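Local coordinates for metallo-beta-lactamase domain-containing protein (Thermotoga maritima, PDB 3H3E) that binds a zinc ion and is probably a metal-dependent enzyme of the metallo-beta-lactamase superfamily, its reaction not yet established, at residues E30-S34 against P234-T238; H16-D20 against V49-A54; S213-I217 against R241-I245; T170-V175 against L263-D267. The protein carries 2 engineered substitutions. All coordinates share one frame; numbering follows the deposited sequence.

From the N terminus, strand 13-19 opens contact 2, which closes after 28 intervening residues by laying helix 49-56 on that strand. Inside that loop, residues 30-34 open contact 1; it crosses contact 2 and closes at 234-238, bringing the loop after strand 13-19 against the end of strand 231-235. Contacts 1 and 2 touch where Ser34 meets Leu18 and Cys19. Contact 4 opens at 170-175 and contact 3 at 213-217; each crosses contact 1. Contact 3 closes first, packing helix 214-226 against helix 240-249, and nests within contact 4, which ends at the C terminus. Contacts 1 and 4 tie the sheet of strands 13-19 and 262-265, or its loops, to that of strands 173-178 and 231-235.

Contact 1 of 4, residues E30-S34 against P234-T238; sequences EHGFS and PCHCT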
loop_
_atom_site.group_PDB
_atom_site.type_symbol
_atom_site.label_atom_id
_atom_site.label_comp_id
_atom_site.label_asym_id
_atom_site.label_seq_id
_atom_site.Cartn_x
_atom_site.Cartn_y
_atom_site.Cartn_z
ATOM N N GLU A 30 12.028 3.380 8.738
ATOM C CA GLU A 30 12.471 2.013 8.608
ATOM C C GLU A 30 12.028 1.482 7.261
ATOM O O GLU A 30 11.307 2.150 6.522
ATOM C CB GLU A 30 11.928 1.149 9.744
ATOM C CG GLU A 30 10.425 1.029 9.795
ATOM C CD GLU A 30 9.946 0.311 11.043
ATOM O OE1 GLU A 30 10.787 0.046 11.921
ATOM O OE2 GLU A 30 8.735 0.017 11.155
ATOM N N HIS A 31 12.485 0.285 6.932
ATOM C CA HIS A 31 11.945 -0.426 5.797
ATOM C C HIS A 31 10.544 -0.916 6.141
ATOM O O HIS A 31 10.376 -1.962 6.775
ATOM C CB HIS A 31 12.832 -1.611 5.457
ATOM C CG HIS A 31 12.406 -2.354 4.233
ATOM N ND1 HIS A 31 12.253 -1.741 3.008
ATOM C CD2 HIS A 31 12.125 -3.661 4.042
ATOM C CE1 HIS A 31 11.886 -2.642 2.117
ATOM N NE2 HIS A 31 11.801 -3.815 2.717
ATOM N N GLY A 32 9.545 -0.140 5.733
ATOM C CA GLY A 32 8.157 -0.522 5.853
ATOM C C GLY A 32 7.322 0.667 5.459
ATOM O O GLY A 32 7.850 1.764 5.289
ATOM N N PHE A 33 6.018 0.463 5.320
ATOM C CA PHE A 33 5.140 1.531 4.886
ATOM C C PHE A 33 3.942 1.673 5.838
ATOM O O PHE A 33 3.394 0.682 6.308
ATOM C CB PHE A 33 4.697 1.276 3.430
ATOM C CG PHE A 33 3.906 2.405 2.823
ATOM C CD1 PHE A 33 4.461 3.677 2.705
ATOM C CD2 PHE A 33 2.609 2.197 2.384
ATOM C CE1 PHE A 33 3.724 4.729 2.159
ATOM C CE2 PHE A 33 1.865 3.232 1.848
ATOM C CZ PHE A 33 2.423 4.500 1.729
ATOM N N SER A 34 3.562 2.908 6.147
ATOM C CA SER A 34 2.326 3.173 6.879
ATOM C C SER A 34 1.916 4.601 6.594
ATOM O O SER A 34 2.729 5.515 6.685
ATOM C CB SER A 34 2.485 2.958 8.392
ATOM O OG SER A 34 1.390 3.510 9.116
ATOM N N PRO A 234 5.560 8.203 -4.917
ATOM C CA PRO A 234 6.097 6.838 -4.833
ATOM C C PRO A 234 6.921 6.611 -3.571
ATOM O O PRO A 234 7.885 7.339 -3.332
ATOM C CB PRO A 234 7.001 6.744 -6.073
ATOM C CG PRO A 234 6.874 8.078 -6.792
ATOM C CD PRO A 234 6.379 9.055 -5.787
ATOM N N CYS A 235 6.558 5.602 -2.788
ATOM C CA CYS A 235 7.217 5.351 -1.511
ATOM C C CYS A 235 7.837 3.965 -1.437
ATOM O O CYS A 235 7.668 3.172 -2.352
ATOM C CB CYS A 235 6.194 5.463 -0.388
ATOM S SG CYS A 235 5.157 6.897 -0.460
ATOM N N HIS A 236 8.552 3.686 -0.344
ATOM C CA HIS A 236 8.819 2.307 0.077
ATOM C C HIS A 236 9.560 1.502 -0.993
ATOM O O HIS A 236 10.655 1.887 -1.421
ATOM C CB HIS A 236 7.484 1.640 0.465
ATOM C CG HIS A 236 7.626 0.321 1.163
ATOM N ND1 HIS A 236 8.607 0.072 2.098
ATOM C CD2 HIS A 236 6.887 -0.815 1.078
ATOM C CE1 HIS A 236 8.478 -1.170 2.541
ATOM N NE2 HIS A 236 7.445 -1.732 1.938
ATOM N N CYS A 237 8.959 0.404 -1.447
ATOM C CA CYS A 237 9.614 -0.476 -2.427
ATOM C C CYS A 237 10.056 0.179 -3.755
ATOM O O CYS A 237 11.004 -0.282 -4.386
ATOM C CB CYS A 237 8.839 -1.801 -2.687
ATOM S SG CYS A 237 7.076 -2.020 -2.182
ATOM N N THR A 238 9.402 1.263 -4.149
ATOM C CA THR A 238 9.486 1.764 -5.521
ATOM C C THR A 238 10.875 1.757 -6.181
ATOM O O THR A 238 11.074 1.088 -7.185
ATOM C CB THR A 238 8.813 3.133 -5.659
ATOM O OG1 THR A 238 7.486 3.064 -5.117
ATOM C CG2 THR A 238 8.732 3.525 -7.120
#
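His236 pushes its imidazole against the loop backbone at Gly32, flanked by Phe33 and His31. The close packing is here: His236 CE1 comes within 3.4 Å of Gly32 CA, and Phe33 CB lies over one face of the same ring, 4.0 Å from its centroid in a CH-pi contact. With CG anti to the backbone N (chi1 -173°), the Phe33 ring extends toward Cys235, where Phe33 CE1 is 3.6 Å from Cys235 CB and the sulfur, disulfide-bonded to Cys257, lies obliquely beside the ring. His31 marks the looser, solvent-exposed side. Its ring takes His236 CE1 over one face in an oblique meeting, the two ring planes at 38° and the centroids 5.0 Å apart. Asp21 joins them, OD2 bonded to His31 ND1 and OD1 to His236 ND1, which should fix both ring orientations. The His236 side chain is about 6 Å from the bound zinc and, with Asp73 and His74, is consistent with a second, vacant metal site as in dinuclear relatives. Thus the loop between strands 13-19 and 34-37 meets the type II' turn that begins at Cys235, at the end of strand 231-235, with helix 72-75 touching both His31 and Phe33.

Contact 2 of 4, residues H16-D20 against V49-A54; sequences HVLCD and VFLKNA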
loop_
_atom_site.group_PDB
_atom_site.type_symbol
_atom_site.label_atom_id
_atom_site.label_comp_id
_atom_site.label_asym_id
_atom_site.label_seq_id
_atom_site.Cartn_x
_atom_site.Cartn_y
_atom_site.Cartn_z
ATOM N N HIS A 16 -1.072 11.440 5.966
ATOM C CA HIS A 16 0.223 11.499 6.642
ATOM C C HIS A 16 1.036 10.242 6.451
ATOM O O HIS A 16 0.580 9.158 6.780
ATOM C CB HIS A 16 0.045 11.700 8.139
ATOM C CG HIS A 16 -0.403 13.072 8.522
ATOM N ND1 HIS A 16 -1.731 13.444 8.531
ATOM C CD2 HIS A 16 0.296 14.157 8.933
ATOM C CE1 HIS A 16 -1.830 14.700 8.931
ATOM N NE2 HIS A 16 -0.616 15.155 9.178
ATOM N N VAL A 17 2.255 10.374 5.947
ATOM C CA VAL A 17 3.104 9.203 5.892
ATOM C C VAL A 17 3.664 8.988 7.292
ATOM O O VAL A 17 4.352 9.837 7.819
ATOM C CB VAL A 17 4.224 9.346 4.847
ATOM C CG1 VAL A 17 5.165 8.177 4.927
ATOM C CG2 VAL A 17 3.622 9.407 3.464
ATOM N N LEU A 18 3.330 7.871 7.919
ATOM C CA LEU A 18 3.762 7.642 9.288
ATOM C C LEU A 18 4.966 6.721 9.319
ATOM O O LEU A 18 5.693 6.679 10.290
ATOM C CB LEU A 18 2.624 7.058 10.123
ATOM C CG LEU A 18 1.397 7.928 10.396
ATOM C CD1 LEU A 18 0.601 7.274 11.508
ATOM C CD2 LEU A 18 1.791 9.356 10.786
ATOM N N CYS A 19 5.175 5.969 8.250
ATOM C CA CYS A 19 6.376 5.144 8.150
ATOM C C CYS A 19 6.796 4.960 6.691
ATOM O O CYS A 19 5.957 4.798 5.800
ATOM C CB CYS A 19 6.163 3.791 8.819
ATOM S SG CYS A 19 7.566 2.688 8.646
ATOM N N ASP A 20 8.100 5.025 6.455
ATOM C CA ASP A 20 8.655 4.906 5.113
ATOM C C ASP A 20 10.154 4.738 5.247
ATOM O O ASP A 20 10.711 4.928 6.322
ATOM C CB ASP A 20 8.353 6.149 4.276
ATOM C CG ASP A 20 8.732 5.975 2.827
ATOM O OD1 ASP A 20 8.201 5.035 2.196
ATOM O OD2 ASP A 20 9.550 6.774 2.315
ATOM N N VAL A 49 7.696 2.454 14.647
ATOM C CA VAL A 49 8.035 3.714 13.997
ATOM C C VAL A 49 6.806 4.549 13.630
ATOM O O VAL A 49 6.784 5.750 13.856
ATOM C CB VAL A 49 8.924 3.500 12.764
ATOM C CG1 VAL A 49 8.945 4.744 11.892
ATOM C CG2 VAL A 49 10.318 3.133 13.203
ATOM N N PHE A 50 5.780 3.923 13.076
ATOM C CA PHE A 50 4.570 4.660 12.750
ATOM C C PHE A 50 3.960 5.368 13.969
ATOM O O PHE A 50 3.489 6.494 13.851
ATOM C CB PHE A 50 3.546 3.764 12.038
ATOM C CG PHE A 50 2.831 2.791 12.944
ATOM C CD1 PHE A 50 3.522 1.790 13.602
ATOM C CD2 PHE A 50 1.454 2.860 13.106
ATOM C CE1 PHE A 50 2.857 0.890 14.434
ATOM C CE2 PHE A 50 0.792 1.958 13.919
ATOM C CZ PHE A 50 1.502 0.970 14.592
ATOM N N LEU A 51 3.987 4.720 15.135
ATOM C CA LEU A 51 3.413 5.293 16.357
ATOM C C LEU A 51 4.217 6.461 16.865
ATOM O O LEU A 51 3.671 7.444 17.368
ATOM C CB LEU A 51 3.387 4.260 17.472
ATOM C CG LEU A 51 2.211 3.300 17.518
ATOM C CD1 LEU A 51 2.458 2.225 18.583
ATOM C CD2 LEU A 51 0.952 4.076 17.800
ATOM N N LYS A 52 5.532 6.322 16.777
ATOM C CA LYS A 52 6.427 7.333 17.295
ATOM C C LYS A 52 6.312 8.581 16.438
ATOM O O LYS A 52 6.271 9.698 16.957
ATOM C CB LYS A 52 7.848 6.804 17.337
ATOM C CG LYS A 52 8.020 5.647 18.295
ATOM C CD LYS A 52 9.455 5.560 18.797
ATOM C CE LYS A 52 10.244 4.420 18.162
ATOM N NZ LYS A 52 10.483 3.311 19.139
ATOM N N ASN A 53 6.221 8.387 15.125
ATOM C CA ASN A 53 5.970 9.500 14.211
ATOM C C ASN A 53 4.616 10.139 14.455
ATOM O O ASN A 53 4.494 11.358 14.452
ATOM C CB ASN A 53 6.116 9.069 12.748
ATOM C CG ASN A 53 7.562 8.790 12.374
ATOM O OD1 ASN A 53 8.490 9.315 13.001
ATOM N ND2 ASN A 53 7.764 7.954 11.363
ATOM N N ALA A 54 3.603 9.314 14.688
ATOM C CA ALA A 54 2.274 9.809 15.022
ATOM C C ALA A 54 2.282 10.648 16.301
ATOM O O ALA A 54 1.686 11.727 16.342
ATOM C CB ALA A 54 1.291 8.665 15.127
#
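Leu18 is the main bump of strand 16-19, and it fits a hollow on helix 49-54 between Phe50 and Ala54, one turn apart. Its CB lies 3.9 Å from Phe50 CB, while Leu18 CD1 reaches 3.9 Å from Ala54 CB, passing the Phe50 carbonyl on the way. The Leu18 carbonyl enters a second hollow, edged by Val49, Phe50 and Asn53. There Leu18 O accepts a nearly straight bond (170°) from Asn53 ND2 at 2.7 Å, arriving from above the carbonyl plane, and also meets Phe50 CA at 3.4 Å in a CA-H...O contact. Glu28 N bonds Asn53 OD1, so both ends of the amide are held and its rotation is set. Cys19 lies beside Leu18, its SG 4.1 Å from Val49 CG1 and its CB against Phe50 CB. Phe50 has CG between the backbone N and carbonyl carbon (chi1 75°), which carries its ring away from the strand and leaves CB as the side-chain atom that touches. Leu18 and Cys19 both face Ser34 in a classic beta bulge, and the whole is a strand of a central sheet covered by a helix, the layering of the metallo-beta-lactamase alpha-beta/beta-alpha sandwich.

Contact 3 of 4, residues S213-I217 against R241-I245; sequences SDDEI and RAVDI
Asp214 reaches from the first turn of helix 214-226 across to Arg241 and Ile245, and its side chain can be followed atom by atom. CB starts beside the Ile245 methyl, 4.1 Å from Ile245 CD1, and CG stays over that same methyl. OD1 then passes the aliphatic part of the arginine, 3.8 Å from Arg241 CG. OD2 does the bonding: it takes Arg241 NH2 at 2.9 Å and Arg241 NE at 3.0 Å, a side-on salt bridge in which both nitrogens grip one oxygen. That oxygen sits almost in the guanidinium plane, though the carboxylate itself is turned 33° from it, and both N-H groups come from the same face of the carboxylate. Arg241 gets there by a bend at chi2 (49°) that turns the chain toward Asp214. Between strand 231-235 and its parallel neighbours 200-204 and 253-254, helices 214-226 and 240-249 are successive beta-alpha-beta connections, and here they pack against each other in a helical layer of the sandwich. Away from the salt bridge the contact turns apolar and buried. Ile217 CD1 lies 3.8 Å from Ala242 CB, and Ile217 CG2 meets Ile245 CG2 at the same distance. The helix start beside them is closed by a capping box: Ser213 OG accepts from Glu216 N, and Glu216 OE1 accepts from Ser213 N through its anti lone pair.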
loop_
_atom_site.group_PDB
_atom_site.type_symbol
_atom_site.label_atom_id
_atom_site.label_comp_id
_atom_site.label_asym_id
_atom_site.label_seq_id
_atom_site.Cartn_x
_atom_site.Cartn_y
_atom_site.Cartn_z
ATOM N N SER A 213 12.592 -4.167 -15.105
ATOM C CA SER A 213 13.439 -3.586 -16.139
ATOM C C SER A 213 12.981 -2.184 -16.506
ATOM O O SER A 213 11.810 -1.845 -16.350
ATOM C CB SER A 213 13.459 -4.468 -17.390
ATOM O OG SER A 213 12.265 -4.340 -18.141
ATOM N N ASP A 214 13.908 -1.372 -16.998
ATOM C CA ASP A 214 13.575 -0.010 -17.394
ATOM C C ASP A 214 12.414 -0.019 -18.375
ATOM O O ASP A 214 11.539 0.832 -18.304
ATOM C CB ASP A 214 14.792 0.705 -17.986
ATOM C CG ASP A 214 15.825 1.071 -16.928
ATOM O OD1 ASP A 214 15.835 0.426 -15.856
ATOM O OD2 ASP A 214 16.625 2.006 -17.163
ATOM N N ASP A 215 12.403 -0.991 -19.281
ATOM C CA ASP A 215 11.279 -1.169 -20.197
ATOM C C ASP A 215 10.005 -1.409 -19.409
ATOM O O ASP A 215 8.981 -0.772 -19.656
ATOM C CB ASP A 215 11.519 -2.348 -21.149
ATOM C CG ASP A 215 12.405 -1.983 -22.328
ATOM O OD1 ASP A 215 12.137 -0.950 -22.978
ATOM O OD2 ASP A 215 13.367 -2.738 -22.607
ATOM N N GLU A 216 10.070 -2.338 -18.461
ATOM C CA GLU A 216 8.915 -2.657 -17.638
ATOM C C GLU A 216 8.385 -1.398 -16.966
ATOM O O GLU A 216 7.195 -1.132 -16.994
ATOM C CB GLU A 216 9.257 -3.731 -16.605
ATOM C CG GLU A 216 9.417 -5.137 -17.190
ATOM C CD GLU A 216 9.651 -6.206 -16.122
ATOM O OE1 GLU A 216 10.669 -6.122 -15.398
ATOM O OE2 GLU A 216 8.821 -7.138 -16.011
ATOM N N ILE A 217 9.276 -0.609 -16.391
ATOM C CA ILE A 217 8.887 0.639 -15.742
ATOM C C ILE A 217 8.297 1.712 -16.664
ATOM O O ILE A 217 7.395 2.450 -16.274
ATOM C CB ILE A 217 10.058 1.254 -14.985
ATOM C CG1 ILE A 217 10.558 0.290 -13.900
ATOM C CG2 ILE A 217 9.651 2.604 -14.422
ATOM C CD1 ILE A 217 11.965 0.601 -13.414
ATOM N N ARG A 241 15.719 4.252 -9.345
ATOM C CA ARG A 241 15.725 4.169 -10.799
ATOM C C ARG A 241 14.333 4.447 -11.340
ATOM O O ARG A 241 14.153 5.273 -12.232
ATOM C CB ARG A 241 16.198 2.788 -11.267
ATOM C CG ARG A 241 16.323 2.651 -12.784
ATOM C CD ARG A 241 17.111 3.810 -13.381
ATOM N NE ARG A 241 17.126 3.795 -14.844
ATOM C CZ ARG A 241 17.567 4.802 -15.598
ATOM N NH1 ARG A 241 18.024 5.912 -15.025
ATOM N NH2 ARG A 241 17.552 4.703 -16.924
ATOM N N ALA A 242 13.346 3.755 -10.782
ATOM C CA ALA A 242 11.975 3.861 -11.252
ATOM C C ALA A 242 11.466 5.280 -11.078
ATOM O O ALA A 242 10.803 5.816 -11.964
ATOM C CB ALA A 242 11.080 2.869 -10.530
ATOM N N VAL A 243 11.782 5.894 -9.942
ATOM C CA VAL A 243 11.358 7.263 -9.694
ATOM C C VAL A 243 11.960 8.218 -10.716
ATOM O O VAL A 243 11.272 9.113 -11.209
ATOM C CB VAL A 243 11.730 7.743 -8.294
ATOM C CG1 VAL A 243 11.291 9.181 -8.113
ATOM C CG2 VAL A 243 11.090 6.852 -7.234
ATOM N N ASP A 244 13.240 8.033 -11.035
ATOM C CA ASP A 244 13.897 8.878 -12.033
ATOM C C ASP A 244 13.164 8.781 -13.360
ATOM O O ASP A 244 12.982 9.781 -14.052
ATOM C CB ASP A 244 15.377 8.502 -12.217
ATOM C CG ASP A 244 16.278 9.062 -11.119
ATOM O OD1 ASP A 244 15.787 9.805 -10.237
ATOM O OD2 ASP A 244 17.489 8.752 -11.143
ATOM N N ILE A 245 12.741 7.572 -13.717
ATOM C CA ILE A 245 11.967 7.374 -14.944
ATOM C C ILE A 245 10.613 8.087 -14.877
ATOM O O ILE A 245 10.208 8.738 -15.841
ATOM C CB ILE A 245 11.766 5.882 -15.261
ATOM C CG1 ILE A 245 13.110 5.236 -15.627
ATOM C CG2 ILE A 245 10.743 5.706 -16.369
ATOM C CD1 ILE A 245 13.049 3.731 -15.791
#

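Contact 4 of 4, residues T170-V175 against L263-D267; sequences TKEGLV and LEVSD
Thr170 and Lys171 hold the C-terminal tail by two hydrogen bonds to the backbone oxygens of Ser266 and Asp267. Thr170 OG1 donates to Ser266 O at 3.0 Å, approaching nearly along the C=O axis. Lys171 N donates to Asp267 O at 2.8 Å, but from above the carbonyl plane and with a C=O...N angle of only 112°, a bent arrangement at the poorly ordered C-terminal residue.

Apolar contacts lie on the buried side. Val265 CG1 is 4.3 Å from Thr170 CG2 and 4.4 Å from Val175 CG2, so this one methyl touches both the strand end before the turn and the strand after it. Residues 170-173 form the type I turn of a two-residue beta hairpin linking strands 165-170 and 173-178, and it is closed by backbone bonds in both directions between Thr170 and Gly173. These strands belong to one seven-stranded sheet of the sandwich, whereas 262-265 is an outermost strand of the other; the tail therefore joins the two sheets at the hairpin tip.

Contacts at the solvent side involve longer side chains. Glu172, bent at chi2 (-88°), brings CG to 3.4 Å from Ser266 CB, its carboxylate passing beside the serine hydroxyl without a bond. Lys171 and Asp267 run side by side in the same direction, Lys171 CE 4.0 Å from Asp267 CB. Their opposite charges come near one another, Lys171 NZ being 5.0 Å from Asp267 OD2, too far for a salt bridge, while Asp267 OD1 has a weak bond from the backbone N of His12, the last residue of the tag.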
loop_
_atom_site.group_PDB
_atom_site.type_symbol
_atom_site.label_atom_id
_atom_site.label_comp_id
_atom_site.label_asym_id
_atom_site.label_seq_id
_atom_site.Cartn_x
_atom_site.Cartn_y
_atom_site.Cartn_z
ATOM N N THR A 170 -12.836 11.400 -4.172
ATOM C CA THR A 170 -12.670 12.815 -3.866
ATOM C C THR A 170 -13.417 13.611 -4.943
ATOM O O THR A 170 -13.648 13.093 -6.042
ATOM C CB THR A 170 -11.147 13.132 -3.861
ATOM O OG1 THR A 170 -10.658 13.034 -2.529
ATOM C CG2 THR A 170 -10.809 14.496 -4.423
ATOM N N LYS A 171 -13.821 14.845 -4.647
ATOM C CA LYS A 171 -14.538 15.628 -5.655
ATOM C C LYS A 171 -13.635 15.908 -6.867
ATOM O O LYS A 171 -14.115 16.151 -7.977
ATOM C CB LYS A 171 -15.117 16.916 -5.060
ATOM C CG LYS A 171 -14.089 17.983 -4.768
ATOM C CD LYS A 171 -14.729 19.234 -4.188
ATOM C CE LYS A 171 -14.991 19.088 -2.699
ATOM N NZ LYS A 171 -15.240 20.408 -2.045
ATOM N N GLU A 172 -12.325 15.822 -6.640
ATOM C CA GLU A 172 -11.301 16.071 -7.655
ATOM C C GLU A 172 -10.894 14.811 -8.428
ATOM O O GLU A 172 -10.096 14.872 -9.369
ATOM C CB GLU A 172 -10.052 16.642 -6.980
ATOM C CG GLU A 172 -10.294 17.884 -6.145
ATOM C CD GLU A 172 -10.202 19.146 -6.969
ATOM O OE1 GLU A 172 -9.494 19.124 -8.001
ATOM O OE2 GLU A 172 -10.833 20.156 -6.587
ATOM N N GLY A 173 -11.434 13.668 -8.019
ATOM C CA GLY A 173 -11.059 12.394 -8.600
ATOM C C GLY A 173 -10.718 11.399 -7.516
ATOM O O GLY A 173 -11.048 11.598 -6.360
ATOM N N LEU A 174 -10.045 10.325 -7.885
ATOM C CA LEU A 174 -9.769 9.263 -6.937
ATOM C C LEU A 174 -8.380 9.413 -6.347
ATOM O O LEU A 174 -7.438 9.786 -7.040
ATOM C CB LEU A 174 -9.884 7.898 -7.627
ATOM C CG LEU A 174 -11.217 7.503 -8.253
ATOM C CD1 LEU A 174 -11.058 6.176 -9.004
ATOM C CD2 LEU A 174 -12.316 7.392 -7.203
ATOM N N VAL A 175 -8.247 9.116 -5.064
ATOM C CA VAL A 175 -6.919 8.967 -4.496
ATOM C C VAL A 175 -6.683 7.497 -4.188
ATOM O O VAL A 175 -7.504 6.843 -3.557
ATOM C CB VAL A 175 -6.714 9.827 -3.259
ATOM C CG1 VAL A 175 -5.271 9.740 -2.819
ATOM C CG2 VAL A 175 -7.101 11.285 -3.567
ATOM N N LEU A 263 0.100 15.474 3.120
ATOM C CA LEU A 263 -0.577 15.904 1.900
ATOM C C LEU A 263 -2.000 16.345 2.207
ATOM O O LEU A 263 -2.700 15.692 2.969
ATOM C CB LEU A 263 -0.624 14.771 0.872
ATOM C CG LEU A 263 0.675 14.146 0.367
ATOM C CD1 LEU A 263 0.421 12.738 -0.146
ATOM C CD2 LEU A 263 1.323 15.006 -0.699
ATOM N N GLU A 264 -2.426 17.451 1.610
ATOM C CA GLU A 264 -3.785 17.952 1.803
ATOM C C GLU A 264 -4.503 17.942 0.468
ATOM O O GLU A 264 -3.928 18.310 -0.548
ATOM C CB GLU A 264 -3.767 19.357 2.406
ATOM C CG GLU A 264 -5.035 19.717 3.162
ATOM C CD GLU A 264 -4.749 20.314 4.534
ATOM O OE1 GLU A 264 -3.559 20.378 4.917
ATOM O OE2 GLU A 264 -5.712 20.706 5.233
ATOM N N VAL A 265 -5.752 17.491 0.469
ATOM C CA VAL A 265 -6.479 17.277 -0.772
ATOM C C VAL A 265 -7.964 17.521 -0.587
ATOM O O VAL A 265 -8.494 17.304 0.500
ATOM C CB VAL A 265 -6.267 15.851 -1.273
ATOM C CG1 VAL A 265 -7.039 15.617 -2.566
ATOM C CG2 VAL A 265 -4.788 15.598 -1.469
ATOM N N SER A 266 -8.631 17.965 -1.650
ATOM C CA SER A 266 -10.054 18.297 -1.589
ATOM C C SER A 266 -10.910 17.072 -1.293
ATOM O O SER A 266 -10.556 15.957 -1.673
ATOM C CB SER A 266 -10.516 18.956 -2.889
ATOM O OG SER A 266 -9.903 20.220 -3.066
ATOM N N ASP A 267 -12.036 17.292 -0.620
ATOM C CA ASP A 267 -12.899 16.207 -0.162
ATOM C C ASP A 267 -13.255 15.249 -1.290
ATOM O O ASP A 267 -14.262 15.428 -1.968
ATOM C CB ASP A 267 -14.176 16.766 0.466
ATOM C CG ASP A 267 -13.903 17.614 1.695
ATOM O OD1 ASP A 267 -12.719 17.867 1.990
ATOM O OD2 ASP A 267 -14.874 18.029 2.365
#